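Local coordinates for acyl-coenzyme A oxidase 1 (Yarrowia lipolytica, PDB 5Y9D), which catalyses the FAD-dependent oxidation of acyl-CoAs by oxygen to (2E)-enoyl-CoAs and hydrogen peroxide, a step of peroxisomal fatty acid beta-oxidation, at residues L134-I139 / G155-K160; T182-D187 / D191-N196; R527-N532 / E614-P619; R531-R536 / T608-R613. One frame throughout, in Å; residues are numbered along the deposited sequence.

How the interactions relate
Following the chain from the N terminus, interaction 1 closes a short, mostly helical loop that brings the segment following helix 145-153 back onto helix 122-142. Interaction 2 follows in series as a beta hairpin in the middle domain, its centre about 23 Å from that of interaction 1. Far along the chain, interactions 3 and 4 both start from helix 519-544 and share Arg531 and Asn532. The 71 residues spanned by interaction 4 lie within the 81 spanned by interaction 3, and both loops are largely helical. Together these two fasten helix 608-613 and the turn after it to helix 519-544. They lie across the chain's centre from interaction 1; interactions 1 and 4 both touch the second subunit.

Interaction 1 (L134-I139 / G155-K160); sequences LFIGSI and GAVAVK
Just ahead of Phe135 and Ile136, which reach across to Ala156 and Val157, the carbonyl oxygen of Leu134 is gripped by two donors of a single residue. Ser138 N gives the usual helical bond to Leu134 O, and Ser138 OG adds a shorter one to Leu134 O at 2.7 Å, nearly along the C=O axis. Serine suits a buried helix position here because its hydroxyl is satisfied by its own helix. The contact itself is wholly apolar. Ile136 carries most of it: CG1 lies opposite the carbonyl carbon (chi1 -77°) and chi2 (-64°) bends the chain, which sets the terminal CD1 over the backbone of the facing turn. There Ile136 CD1 lies 3.9 Å from Ala156 C, 4.0 Å from Ala156 CB and 4.2 Å from Val157 CG2. Phe135 contributes the edge of its ring, CE2 lying 4.3 Å from Ala156 CB, while Ile139 CG1 lies over one face, toward the rim. Alanine is small enough to let the loop backbone approach Ile136 CD1, with the Phe135 edge beside its CB. Gly155 has a positive phi and is the C-prime residue of a Schellman motif, with Ala156 N bonded to Trp151 O; any side chain there would jam against the preceding carbonyl oxygen. The contact thus seats the loop following helix 145-153 against helix 122-142, with Phe148 touching both Ile139 and Val157. Beyond the turn Val159 O is bonded to Arg697 of the second subunit, and on the other flank of helix 122-142 Leu134 and Ser138 pack on Phe166 of strand 166-167.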
loop_
_atom_site.group_PDB
_atom_site.type_symbol
_atom_site.label_atom_id
_atom_site.label_comp_id
_atom_site.label_asym_id
_atom_site.label_seq_id
_atom_site.Cartn_x
_atom_site.Cartn_y
_atom_site.Cartn_z
ATOM N N LEU A 134 18.657 12.420 14.656
ATOM C CA LEU A 134 17.715 12.984 15.620
ATOM C C LEU A 134 18.336 13.406 16.936
ATOM O O LEU A 134 18.121 14.513 17.381
ATOM C CB LEU A 134 16.591 12.004 15.877
ATOM C CG LEU A 134 15.721 11.769 14.637
ATOM C CD1 LEU A 134 14.630 10.751 14.922
ATOM C CD2 LEU A 134 15.113 13.078 14.182
ATOM N N PHE A 135 19.134 12.538 17.540
ATOM C CA PHE A 135 19.655 12.821 18.850
ATOM C C PHE A 135 20.737 13.891 18.787
ATOM O O PHE A 135 20.706 14.863 19.548
ATOM C CB PHE A 135 20.181 11.557 19.547
ATOM C CG PHE A 135 20.970 11.859 20.752
ATOM C CD1 PHE A 135 20.343 12.066 21.951
ATOM C CD2 PHE A 135 22.328 12.068 20.664
ATOM C CE1 PHE A 135 21.061 12.399 23.076
ATOM C CE2 PHE A 135 23.064 12.421 21.789
ATOM C CZ PHE A 135 22.422 12.576 23.001
ATOM N N ILE A 136 21.685 13.702 17.880
ATOM C CA ILE A 136 22.813 14.622 17.739
ATOM C C ILE A 136 22.353 15.963 17.238
ATOM O O ILE A 136 22.827 17.002 17.727
ATOM C CB ILE A 136 23.884 14.031 16.809
ATOM C CG1 ILE A 136 24.665 12.970 17.581
ATOM C CG2 ILE A 136 24.821 15.102 16.228
ATOM C CD1 ILE A 136 25.444 13.507 18.747
ATOM N N GLY A 137 21.418 15.943 16.290
ATOM C CA GLY A 137 20.907 17.177 15.680
ATOM C C GLY A 137 20.217 18.046 16.710
ATOM O O GLY A 137 20.299 19.276 16.647
ATOM N N SER A 138 19.549 17.391 17.665
ATOM C CA SER A 138 18.871 18.091 18.731
ATOM C C SER A 138 19.866 18.710 19.698
ATOM O O SER A 138 19.624 19.792 20.165
ATOM C CB SER A 138 17.873 17.195 19.482
ATOM O OG SER A 138 16.953 16.566 18.591
ATOM N N ILE A 139 20.994 18.075 19.982
ATOM C CA ILE A 139 21.919 18.697 20.930
ATOM C C ILE A 139 22.655 19.848 20.280
ATOM O O ILE A 139 22.993 20.810 20.940
ATOM C CB ILE A 139 23.030 17.780 21.473
ATOM C CG1 ILE A 139 22.533 16.460 21.980
ATOM C CG2 ILE A 139 23.742 18.446 22.649
ATOM C CD1 ILE A 139 23.674 15.472 21.945
ATOM N N GLY A 155 31.403 11.204 24.414
ATOM C CA GLY A 155 31.331 10.117 23.432
ATOM C C GLY A 155 30.194 10.226 22.432
ATOM O O GLY A 155 30.066 9.382 21.554
ATOM N N ALA A 156 29.374 11.269 22.544
ATOM C CA ALA A 156 28.131 11.358 21.800
ATOM C C ALA A 156 28.288 11.286 20.304
ATOM O O ALA A 156 27.687 10.413 19.669
ATOM C CB ALA A 156 27.390 12.628 22.178
ATOM N N VAL A 157 29.079 12.194 19.727
ATOM C CA VAL A 157 29.381 12.151 18.278
ATOM C C VAL A 157 30.127 10.855 17.876
ATOM O O VAL A 157 29.664 10.124 16.993
ATOM C CB VAL A 157 30.171 13.390 17.790
ATOM C CG1 VAL A 157 30.454 13.309 16.304
ATOM C CG2 VAL A 157 29.392 14.669 18.050
ATOM N N ALA A 158 31.220 10.518 18.561
ATOM C CA ALA A 158 31.969 9.278 18.236
ATOM C C ALA A 158 31.232 7.902 18.448
ATOM O O ALA A 158 31.692 6.867 17.971
ATOM C CB ALA A 158 33.294 9.279 18.995
ATOM N N VAL A 159 30.113 7.915 19.168
ATOM C CA VAL A 159 29.394 6.710 19.589
ATOM C C VAL A 159 30.302 5.757 20.381
ATOM O O VAL A 159 30.401 4.571 20.111
ATOM C CB VAL A 159 28.687 6.048 18.399
ATOM C CG1 VAL A 159 27.551 5.210 18.888
ATOM C CG2 VAL A 159 28.057 7.092 17.502
ATOM N N LYS A 160 30.998 6.326 21.342
ATOM C CA LYS A 160 31.831 5.564 22.226
ATOM C C LYS A 160 31.267 5.630 23.620
ATOM O O LYS A 160 31.238 6.672 24.241
ATOM C CB LYS A 160 33.239 6.131 22.203
ATOM C CG LYS A 160 33.844 6.202 20.819
ATOM C CD LYS A 160 35.285 5.743 20.827
ATOM C CE LYS A 160 35.885 5.757 19.436
ATOM N NZ LYS A 160 36.875 4.672 19.198
#

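Interaction 2 (T182-D187 / D191-N196); sequences TTATYD and DQFIIN
Tyr186 and Phe193, a non-hydrogen-bonded antiparallel pair, head the tightly packed face of this hairpin. With CG opposite its backbone N (chi1 179°), Tyr186 presents its ring edge to the face of Phe193, a T-shaped pair with centroids 5.6 Å apart. Beside them the small Ala184 packs against Ile195 CD1. The other face, bearing Thr183, Thr185, Asp187, Gln192, Ile194 and Asn196, is partly exposed and looser; its threonines, acid and amides suit partial exposure, while Ile194 packs on Arg276. Asp187 OD2 forms a salt bridge and Gln192 OE1 a hydrogen bond with Arg276 NH1. Between the faces runs a regular ladder, with Thr185 N 2.9 Å from Ile194 O. At the turn Asp191 and Gln192 both oppose Asp187 in a G1 beta bulge, Asp191 taking a positive phi. Its OD1 accepts a 2.5 Å bond from Tyr186 OH, met on the anti side and 29° out of the carboxylate plane. A phenylalanine in place of Tyr186 would probably leave Asp191 OD1 without this donor, its carboxylate then held from the Arg279 side. Since Asp191 OD2 forms a salt bridge with Arg279, the hydroxyl of the buried Tyr186 meets a probably ionised carboxylate, a strong acceptor.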
loop_
_atom_site.group_PDB
_atom_site.type_symbol
_atom_site.label_atom_id
_atom_site.label_comp_id
_atom_site.label_asym_id
_atom_site.label_seq_id
_atom_site.Cartn_x
_atom_site.Cartn_y
_atom_site.Cartn_z
ATOM N N THR A 182 4.188 14.154 29.567
ATOM C CA THR A 182 5.389 13.967 30.393
ATOM C C THR A 182 5.884 15.280 30.955
ATOM O O THR A 182 5.979 16.244 30.226
ATOM C CB THR A 182 6.543 13.421 29.561
ATOM O OG1 THR A 182 6.252 12.084 29.155
ATOM C CG2 THR A 182 7.822 13.427 30.366
ATOM N N THR A 183 6.271 15.308 32.229
ATOM C CA THR A 183 6.674 16.567 32.855
ATOM C C THR A 183 8.125 16.645 33.210
ATOM O O THR A 183 8.720 15.655 33.620
ATOM C CB THR A 183 5.928 16.814 34.189
ATOM O OG1 THR A 183 6.342 15.850 35.177
ATOM C CG2 THR A 183 4.391 16.822 34.002
ATOM N N ALA A 184 8.643 17.868 33.173
ATOM C CA ALA A 184 9.962 18.206 33.690
ATOM C C ALA A 184 9.831 19.358 34.681
ATOM O O ALA A 184 9.849 20.540 34.287
ATOM C CB ALA A 184 10.878 18.630 32.561
ATOM N N THR A 185 9.731 19.028 35.964
ATOM C CA THR A 185 9.427 20.034 36.949
ATOM C C THR A 185 10.679 20.341 37.756
ATOM O O THR A 185 11.347 19.436 38.245
ATOM C CB THR A 185 8.195 19.692 37.822
ATOM O OG1 THR A 185 8.397 20.161 39.152
ATOM C CG2 THR A 185 7.909 18.228 37.872
ATOM N N TYR A 186 10.969 21.646 37.863
ATOM C CA TYR A 186 12.252 22.163 38.342
ATOM C C TYR A 186 12.322 22.102 39.842
ATOM O O TYR A 186 11.347 22.363 40.506
ATOM C CB TYR A 186 12.484 23.613 37.904
ATOM C CG TYR A 186 13.799 24.138 38.440
ATOM C CD1 TYR A 186 15.007 23.592 38.016
ATOM C CD2 TYR A 186 13.840 25.133 39.420
ATOM C CE1 TYR A 186 16.214 24.046 38.519
ATOM C CE2 TYR A 186 15.043 25.592 39.938
ATOM C CZ TYR A 186 16.224 25.046 39.479
ATOM O OH TYR A 186 17.416 25.478 39.977
ATOM N N ASP A 187 13.480 21.729 40.365
ATOM C CA ASP A 187 13.665 21.644 41.803
ATOM C C ASP A 187 14.887 22.451 42.196
ATOM O O ASP A 187 16.013 22.076 41.887
ATOM C CB ASP A 187 13.787 20.183 42.260
ATOM C CG ASP A 187 13.938 20.049 43.774
ATOM O OD1 ASP A 187 14.093 21.079 44.456
ATOM O OD2 ASP A 187 13.920 18.911 44.286
ATOM N N ASP A 191 18.854 21.904 42.341
ATOM C CA ASP A 191 19.193 22.360 40.990
ATOM C C ASP A 191 19.067 21.218 39.944
ATOM O O ASP A 191 19.978 20.961 39.136
ATOM C CB ASP A 191 20.577 23.035 40.939
ATOM C CG ASP A 191 20.695 24.060 39.783
ATOM O OD1 ASP A 191 19.654 24.497 39.264
ATOM O OD2 ASP A 191 21.815 24.439 39.369
ATOM N N GLN A 192 17.892 20.576 39.974
ATOM C CA GLN A 192 17.564 19.433 39.120
ATOM C C GLN A 192 16.202 19.562 38.450
ATOM O O GLN A 192 15.330 20.327 38.919
ATOM C CB GLN A 192 17.584 18.162 39.957
ATOM C CG GLN A 192 18.962 17.902 40.510
ATOM C CD GLN A 192 19.101 16.576 41.213
ATOM O OE1 GLN A 192 18.214 16.142 41.928
ATOM N NE2 GLN A 192 20.246 15.941 41.030
ATOM N N PHE A 193 16.028 18.831 37.343
ATOM C CA PHE A 193 14.686 18.536 36.851
ATOM C C PHE A 193 14.253 17.137 37.274
ATOM O O PHE A 193 15.032 16.170 37.297
ATOM C CB PHE A 193 14.585 18.684 35.336
ATOM C CG PHE A 193 14.730 20.112 34.848
ATOM C CD1 PHE A 193 13.712 21.028 35.037
ATOM C CD2 PHE A 193 15.862 20.521 34.215
ATOM C CE1 PHE A 193 13.836 22.320 34.586
ATOM C CE2 PHE A 193 16.000 21.817 33.768
ATOM C CZ PHE A 193 14.991 22.723 33.949
ATOM N N ILE A 194 12.981 17.062 37.617
ATOM C CA ILE A 194 12.297 15.830 37.908
ATOM C C ILE A 194 11.455 15.507 36.683
ATOM O O ILE A 194 10.486 16.215 36.362
ATOM C CB ILE A 194 11.419 15.990 39.155
ATOM C CG1 ILE A 194 12.285 16.371 40.346
ATOM C CG2 ILE A 194 10.652 14.716 39.486
ATOM C CD1 ILE A 194 11.465 16.714 41.576
ATOM N N ILE A 195 11.851 14.433 36.010
ATOM C CA ILE A 195 11.187 13.958 34.823
ATOM C C ILE A 195 10.236 12.858 35.210
ATOM O O ILE A 195 10.671 11.819 35.712
ATOM C CB ILE A 195 12.186 13.389 33.792
ATOM C CG1 ILE A 195 13.172 14.463 33.360
ATOM C CG2 ILE A 195 11.470 12.867 32.572
ATOM C CD1 ILE A 195 12.539 15.684 32.737
ATOM N N ASN A 196 8.953 13.074 34.921
ATOM C CA ASN A 196 7.908 12.155 35.335
ATOM C C ASN A 196 6.846 11.893 34.264
ATOM O O ASN A 196 6.343 12.826 33.605
ATOM C CB ASN A 196 7.240 12.629 36.630
ATOM C CG ASN A 196 6.386 11.535 37.277
ATOM O OD1 ASN A 196 6.885 10.489 37.750
ATOM N ND2 ASN A 196 5.088 11.757 37.282
#

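Interaction 3 (R527-N532 / E614-P619); sequences RTASRN and ENILTP
The first torsion of Thr528 (chi1 -60°) places CG2 opposite the backbone N, where it faces Ile616, and turns OG1 back to bond Glu524 O within its own helix. A beta-branched residue suits the place, giving its hydroxyl to the helix and its methyl to the neighbour. Thr528 CG2 stands 4.1 Å from Ile616 CG1, and Ala529 CB lies 4.0 Å from Ile616 CD1. Ile616 thus rests against the side of the helix, and Phe611 packs on both it and Ala529. One turn further on, the contact becomes polar. Glu614 is bent at chi2 (-59°), which folds its carboxylate back alongside Asn532, the two side chains passing in opposite directions. Asn532 ND2 donates to Glu614 OE1 over 3.2 Å, with an angle at the hydrogen of 154°. The acceptor lies in the amide plane and is approached almost in line with its C-O bond, although the amide and carboxylate planes are steeply inclined to each other. A leucine at Asn532 would probably leave Glu614 OE1 facing an apolar branch without its amide donor, so that the carboxylate could swing away. Backbone geometry shapes the turn: Asn615, with positive phi, is the C-prime residue of a Schellman motif in which Ile616 N bonds Phe611 O. Soon after, Thr618 is the N-cap of helix 619-637, and its N bonds Asp621 OD2. The arrangement is a Schellman-terminated helix, a short connection and an N-capped helix within the C-terminal helical domain of the acyl-CoA oxidase, its hydrophobic residue following C-prime buried against helix 519-544.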
loop_
_atom_site.group_PDB
_atom_site.type_symbol
_atom_site.label_atom_id
_atom_site.label_comp_id
_atom_site.label_asym_id
_atom_site.label_seq_id
_atom_site.Cartn_x
_atom_site.Cartn_y
_atom_site.Cartn_z
ATOM N N ARG A 527 0.082 27.078 -11.774
ATOM C CA ARG A 527 0.093 28.251 -10.893
ATOM C C ARG A 527 -1.285 28.915 -10.724
ATOM O O ARG A 527 -1.695 29.268 -9.614
ATOM C CB ARG A 527 1.094 29.260 -11.410
ATOM C CG ARG A 527 2.515 28.792 -11.217
ATOM C CD ARG A 527 3.523 29.720 -11.832
ATOM N NE ARG A 527 4.839 29.390 -11.305
ATOM C CZ ARG A 527 5.988 29.890 -11.737
ATOM N NH1 ARG A 527 6.054 30.784 -12.723
ATOM N NH2 ARG A 527 7.090 29.491 -11.147
ATOM N N THR A 528 -1.999 29.051 -11.832
ATOM C CA THR A 528 -3.382 29.511 -11.835
ATOM C C THR A 528 -4.318 28.641 -11.011
ATOM O O THR A 528 -5.157 29.162 -10.277
ATOM C CB THR A 528 -3.904 29.563 -13.289
ATOM O OG1 THR A 528 -3.083 30.470 -14.024
ATOM C CG2 THR A 528 -5.324 30.018 -13.343
ATOM N N ALA A 529 -4.219 27.323 -11.158
ATOM C CA ALA A 529 -5.061 26.426 -10.352
ATOM C C ALA A 529 -4.693 26.560 -8.882
ATOM O O ALA A 529 -5.553 26.659 -8.029
ATOM C CB ALA A 529 -4.946 24.971 -10.807
ATOM N N SER A 530 -3.408 26.582 -8.582
ATOM C CA SER A 530 -2.980 26.739 -7.188
ATOM C C SER A 530 -3.394 28.103 -6.616
ATOM O O SER A 530 -4.026 28.167 -5.563
ATOM C CB SER A 530 -1.475 26.539 -7.035
ATOM O OG SER A 530 -1.082 26.674 -5.672
ATOM N N ARG A 531 -3.037 29.179 -7.304
ATOM C CA ARG A 531 -3.297 30.553 -6.797
ATOM C C ARG A 531 -4.763 30.776 -6.446
ATOM O O ARG A 531 -5.094 31.332 -5.397
ATOM C CB ARG A 531 -2.846 31.591 -7.829
ATOM C CG ARG A 531 -3.506 32.969 -7.767
ATOM C CD ARG A 531 -3.373 33.636 -9.129
ATOM N NE ARG A 531 -1.982 33.513 -9.577
ATOM C CZ ARG A 531 -1.562 33.079 -10.765
ATOM N NH1 ARG A 531 -2.412 32.738 -11.734
ATOM N NH2 ARG A 531 -0.254 33.026 -10.996
ATOM N N ASN A 532 -5.632 30.339 -7.341
ATOM C CA ASN A 532 -7.066 30.497 -7.169
ATOM C C ASN A 532 -7.609 29.727 -5.956
ATOM O O ASN A 532 -8.388 30.271 -5.187
ATOM C CB ASN A 532 -7.799 30.053 -8.442
ATOM C CG ASN A 532 -7.612 31.010 -9.612
ATOM O OD1 ASN A 532 -6.874 32.015 -9.548
ATOM N ND2 ASN A 532 -8.281 30.689 -10.704
ATOM N N GLU A 614 -12.224 25.417 -12.590
ATOM C CA GLU A 614 -11.628 26.742 -12.617
ATOM C C GLU A 614 -11.632 27.430 -13.977
ATOM O O GLU A 614 -11.011 28.494 -14.119
ATOM C CB GLU A 614 -10.177 26.639 -12.099
ATOM C CG GLU A 614 -10.078 26.282 -10.624
ATOM C CD GLU A 614 -10.785 27.307 -9.766
ATOM O OE1 GLU A 614 -10.427 28.501 -9.868
ATOM O OE2 GLU A 614 -11.717 26.923 -9.030
ATOM N N ASN A 615 -12.301 26.835 -14.968
ATOM C CA ASN A 615 -12.317 27.390 -16.328
ATOM C C ASN A 615 -10.893 27.668 -16.857
ATOM O O ASN A 615 -10.565 28.790 -17.259
ATOM C CB ASN A 615 -13.174 28.674 -16.369
ATOM C CG ASN A 615 -13.438 29.160 -17.780
ATOM O OD1 ASN A 615 -13.009 30.250 -18.187
ATOM N ND2 ASN A 615 -14.140 28.338 -18.544
ATOM N N ILE A 616 -10.045 26.641 -16.819
ATOM C CA ILE A 616 -8.678 26.707 -17.356
ATOM C C ILE A 616 -8.611 25.929 -18.676
ATOM O O ILE A 616 -7.974 26.356 -19.643
ATOM C CB ILE A 616 -7.666 26.128 -16.336
ATOM C CG1 ILE A 616 -7.511 27.093 -15.136
ATOM C CG2 ILE A 616 -6.317 25.836 -16.990
ATOM C CD1 ILE A 616 -7.196 26.424 -13.810
ATOM N N LEU A 617 -9.269 24.775 -18.671
ATOM C CA LEU A 617 -9.407 23.911 -19.823
ATOM C C LEU A 617 -10.886 23.760 -20.121
ATOM O O LEU A 617 -11.717 23.949 -19.246
ATOM C CB LEU A 617 -8.860 22.532 -19.488
ATOM C CG LEU A 617 -7.383 22.478 -19.097
ATOM C CD1 LEU A 617 -7.032 21.071 -18.627
ATOM C CD2 LEU A 617 -6.491 22.926 -20.253
ATOM N N THR A 618 -11.206 23.388 -21.350
ATOM C CA THR A 618 -12.572 23.006 -21.706
ATOM C C THR A 618 -12.675 21.491 -21.705
ATOM O O THR A 618 -11.662 20.809 -21.828
ATOM C CB THR A 618 -12.941 23.505 -23.116
ATOM O OG1 THR A 618 -12.253 22.728 -24.102
ATOM C CG2 THR A 618 -12.546 24.939 -23.285
ATOM N N PRO A 619 -13.903 20.952 -21.579
ATOM C CA PRO A 619 -14.130 19.519 -21.818
ATOM C C PRO A 619 -13.412 18.959 -23.050
ATOM O O PRO A 619 -12.716 17.956 -22.944
ATOM C CB PRO A 619 -15.644 19.447 -21.980
ATOM C CG PRO A 619 -16.144 20.495 -21.030
ATOM C CD PRO A 619 -15.110 21.604 -21.031
#

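Interaction 4 (R531-R536 / T608-R613); sequences RNNILR and TGIFLR
Arg536 and Arg613 form the charged part of this contact, crossing at about a right angle with guanidinium planes 57° apart. Their nearest atoms, Arg536 NH1 and Arg613 NH1, are both donors and lie 3.2 Å apart without bonding. A carboxylate lies close to both: Asp623 of the second subunit makes a salt bridge to Arg613 NH2 and a long, weak ion pair with Arg536 NH1, probably offsetting part of the like charge. Arginine suits both sites because a long, flexible chain can reach across from backbones whose nearest CA atoms, those of Asn533 and Ile610, are 9.3 Å apart. Bends at chi2 and chi3 bring the edge of the Arg613 guanidinium to Arg536 CD, 4.0 Å from Arg613 NH1, while chi3 of Arg536 (75°) turns its own NH1 toward Arg613 NH1. Where the end of Asn533 approaches CG2 of Ile610, a slight van der Waals contact is added. The two segments bury little surface between them, but Ile610 and Phe611 also pack on Ala529 of helix 519-544. Ile610 also meets Ile567 of helix 558-581, Leu612 meets Ile622 of helix 619-637, and Thr608 and Leu612 touch Gly609 of the second subunit, placing helix 608-613 at the dimer interface.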
loop_
_atom_site.group_PDB
_atom_site.type_symbol
_atom_site.label_atom_id
_atom_site.label_comp_id
_atom_site.label_asym_id
_atom_site.label_seq_id
_atom_site.Cartn_x
_atom_site.Cartn_y
_atom_site.Cartn_z
ATOM N N ARG A 531 -3.037 29.179 -7.304
ATOM C CA ARG A 531 -3.297 30.553 -6.797
ATOM C C ARG A 531 -4.763 30.776 -6.446
ATOM O O ARG A 531 -5.094 31.332 -5.397
ATOM C CB ARG A 531 -2.846 31.591 -7.829
ATOM C CG ARG A 531 -3.506 32.969 -7.767
ATOM C CD ARG A 531 -3.373 33.636 -9.129
ATOM N NE ARG A 531 -1.982 33.513 -9.577
ATOM C CZ ARG A 531 -1.562 33.079 -10.765
ATOM N NH1 ARG A 531 -2.412 32.738 -11.734
ATOM N NH2 ARG A 531 -0.254 33.026 -10.996
ATOM N N ASN A 532 -5.632 30.339 -7.341
ATOM C CA ASN A 532 -7.066 30.497 -7.169
ATOM C C ASN A 532 -7.609 29.727 -5.956
ATOM O O ASN A 532 -8.388 30.271 -5.187
ATOM C CB ASN A 532 -7.799 30.053 -8.442
ATOM C CG ASN A 532 -7.612 31.010 -9.612
ATOM O OD1 ASN A 532 -6.874 32.015 -9.548
ATOM N ND2 ASN A 532 -8.281 30.689 -10.704
ATOM N N ASN A 533 -7.218 28.463 -5.795
ATOM C CA ASN A 533 -7.553 27.725 -4.563
ATOM C C ASN A 533 -7.029 28.416 -3.310
ATOM O O ASN A 533 -7.762 28.538 -2.323
ATOM C CB ASN A 533 -7.042 26.297 -4.594
ATOM C CG ASN A 533 -7.914 25.393 -5.439
ATOM O OD1 ASN A 533 -7.958 25.517 -6.676
ATOM N ND2 ASN A 533 -8.607 24.468 -4.784
ATOM N N ILE A 534 -5.785 28.880 -3.347
ATOM C CA ILE A 534 -5.231 29.531 -2.166
ATOM C C ILE A 534 -5.984 30.813 -1.881
ATOM O O ILE A 534 -6.319 31.071 -0.721
ATOM C CB ILE A 534 -3.754 29.911 -2.325
ATOM C CG1 ILE A 534 -2.887 28.669 -2.362
ATOM C CG2 ILE A 534 -3.306 30.796 -1.168
ATOM C CD1 ILE A 534 -1.629 28.844 -3.181
ATOM N N LEU A 535 -6.217 31.620 -2.933
ATOM C CA LEU A 535 -6.879 32.931 -2.783
ATOM C C LEU A 535 -8.313 32.780 -2.324
ATOM O O LEU A 535 -8.781 33.571 -1.524
ATOM C CB LEU A 535 -6.775 33.797 -4.064
ATOM C CG LEU A 535 -5.382 34.451 -4.309
ATOM C CD1 LEU A 535 -5.281 35.313 -5.558
ATOM C CD2 LEU A 535 -4.933 35.267 -3.133
ATOM N N ARG A 536 -8.989 31.736 -2.791
ATOM C CA ARG A 536 -10.336 31.422 -2.312
ATOM C C ARG A 536 -10.309 31.026 -0.823
ATOM O O ARG A 536 -11.127 31.509 -0.016
ATOM C CB ARG A 536 -10.976 30.296 -3.143
ATOM C CG ARG A 536 -12.472 30.146 -2.913
ATOM C CD ARG A 536 -13.024 28.777 -3.310
ATOM N NE ARG A 536 -12.685 27.716 -2.349
ATOM C CZ ARG A 536 -13.288 26.527 -2.278
ATOM N NH1 ARG A 536 -14.297 26.215 -3.094
ATOM N NH2 ARG A 536 -12.882 25.639 -1.378
ATOM N N THR A 608 -8.392 16.505 -13.194
ATOM C CA THR A 608 -9.184 17.069 -14.299
ATOM C C THR A 608 -10.321 17.956 -13.755
ATOM O O THR A 608 -10.568 19.055 -14.265
ATOM C CB THR A 608 -9.674 15.935 -15.239
ATOM O OG1 THR A 608 -8.662 15.682 -16.225
ATOM C CG2 THR A 608 -10.944 16.270 -15.953
ATOM N N GLY A 609 -10.980 17.483 -12.696
ATOM C CA GLY A 609 -11.998 18.255 -12.005
ATOM C C GLY A 609 -11.513 19.657 -11.729
ATOM O O GLY A 609 -12.201 20.629 -12.047
ATOM N N ILE A 610 -10.306 19.763 -11.178
ATOM C CA ILE A 610 -9.795 21.043 -10.682
ATOM C C ILE A 610 -9.596 22.069 -11.794
ATOM O O ILE A 610 -9.791 23.250 -11.564
ATOM C CB ILE A 610 -8.482 20.861 -9.880
ATOM C CG1 ILE A 610 -8.784 20.200 -8.531
ATOM C CG2 ILE A 610 -7.785 22.198 -9.636
ATOM C CD1 ILE A 610 -7.710 19.252 -8.024
ATOM N N PHE A 611 -9.204 21.625 -12.982
ATOM C CA PHE A 611 -8.916 22.549 -14.091
ATOM C C PHE A 611 -10.179 22.955 -14.872
ATOM O O PHE A 611 -10.182 23.991 -15.527
ATOM C CB PHE A 611 -7.857 21.954 -15.036
ATOM C CG PHE A 611 -6.495 21.853 -14.420
ATOM C CD1 PHE A 611 -5.590 22.913 -14.509
ATOM C CD2 PHE A 611 -6.112 20.710 -13.736
ATOM C CE1 PHE A 611 -4.330 22.839 -13.917
ATOM C CE2 PHE A 611 -4.850 20.625 -13.148
ATOM C CZ PHE A 611 -3.962 21.696 -13.232
ATOM N N LEU A 612 -11.233 22.132 -14.809
ATOM C CA LEU A 612 -12.539 22.476 -15.399
ATOM C C LEU A 612 -13.387 23.262 -14.415
ATOM O O LEU A 612 -14.242 24.060 -14.815
ATOM C CB LEU A 612 -13.316 21.216 -15.797
ATOM C CG LEU A 612 -13.157 20.655 -17.216
ATOM C CD1 LEU A 612 -11.727 20.724 -17.709
ATOM C CD2 LEU A 612 -13.669 19.220 -17.277
ATOM N N ARG A 613 -13.179 23.004 -13.122
ATOM C CA ARG A 613 -13.866 23.754 -12.069
ATOM C C ARG A 613 -13.510 25.197 -12.323
ATOM O O ARG A 613 -14.373 26.068 -12.335
ATOM C CB ARG A 613 -13.389 23.325 -10.657
ATOM C CG ARG A 613 -14.496 22.940 -9.664
ATOM C CD ARG A 613 -15.146 24.145 -8.990
ATOM N NE ARG A 613 -14.312 24.690 -7.921
ATOM C CZ ARG A 613 -14.603 25.776 -7.203
ATOM N NH1 ARG A 613 -13.773 26.182 -6.250
ATOM N NH2 ARG A 613 -15.717 26.466 -7.425
#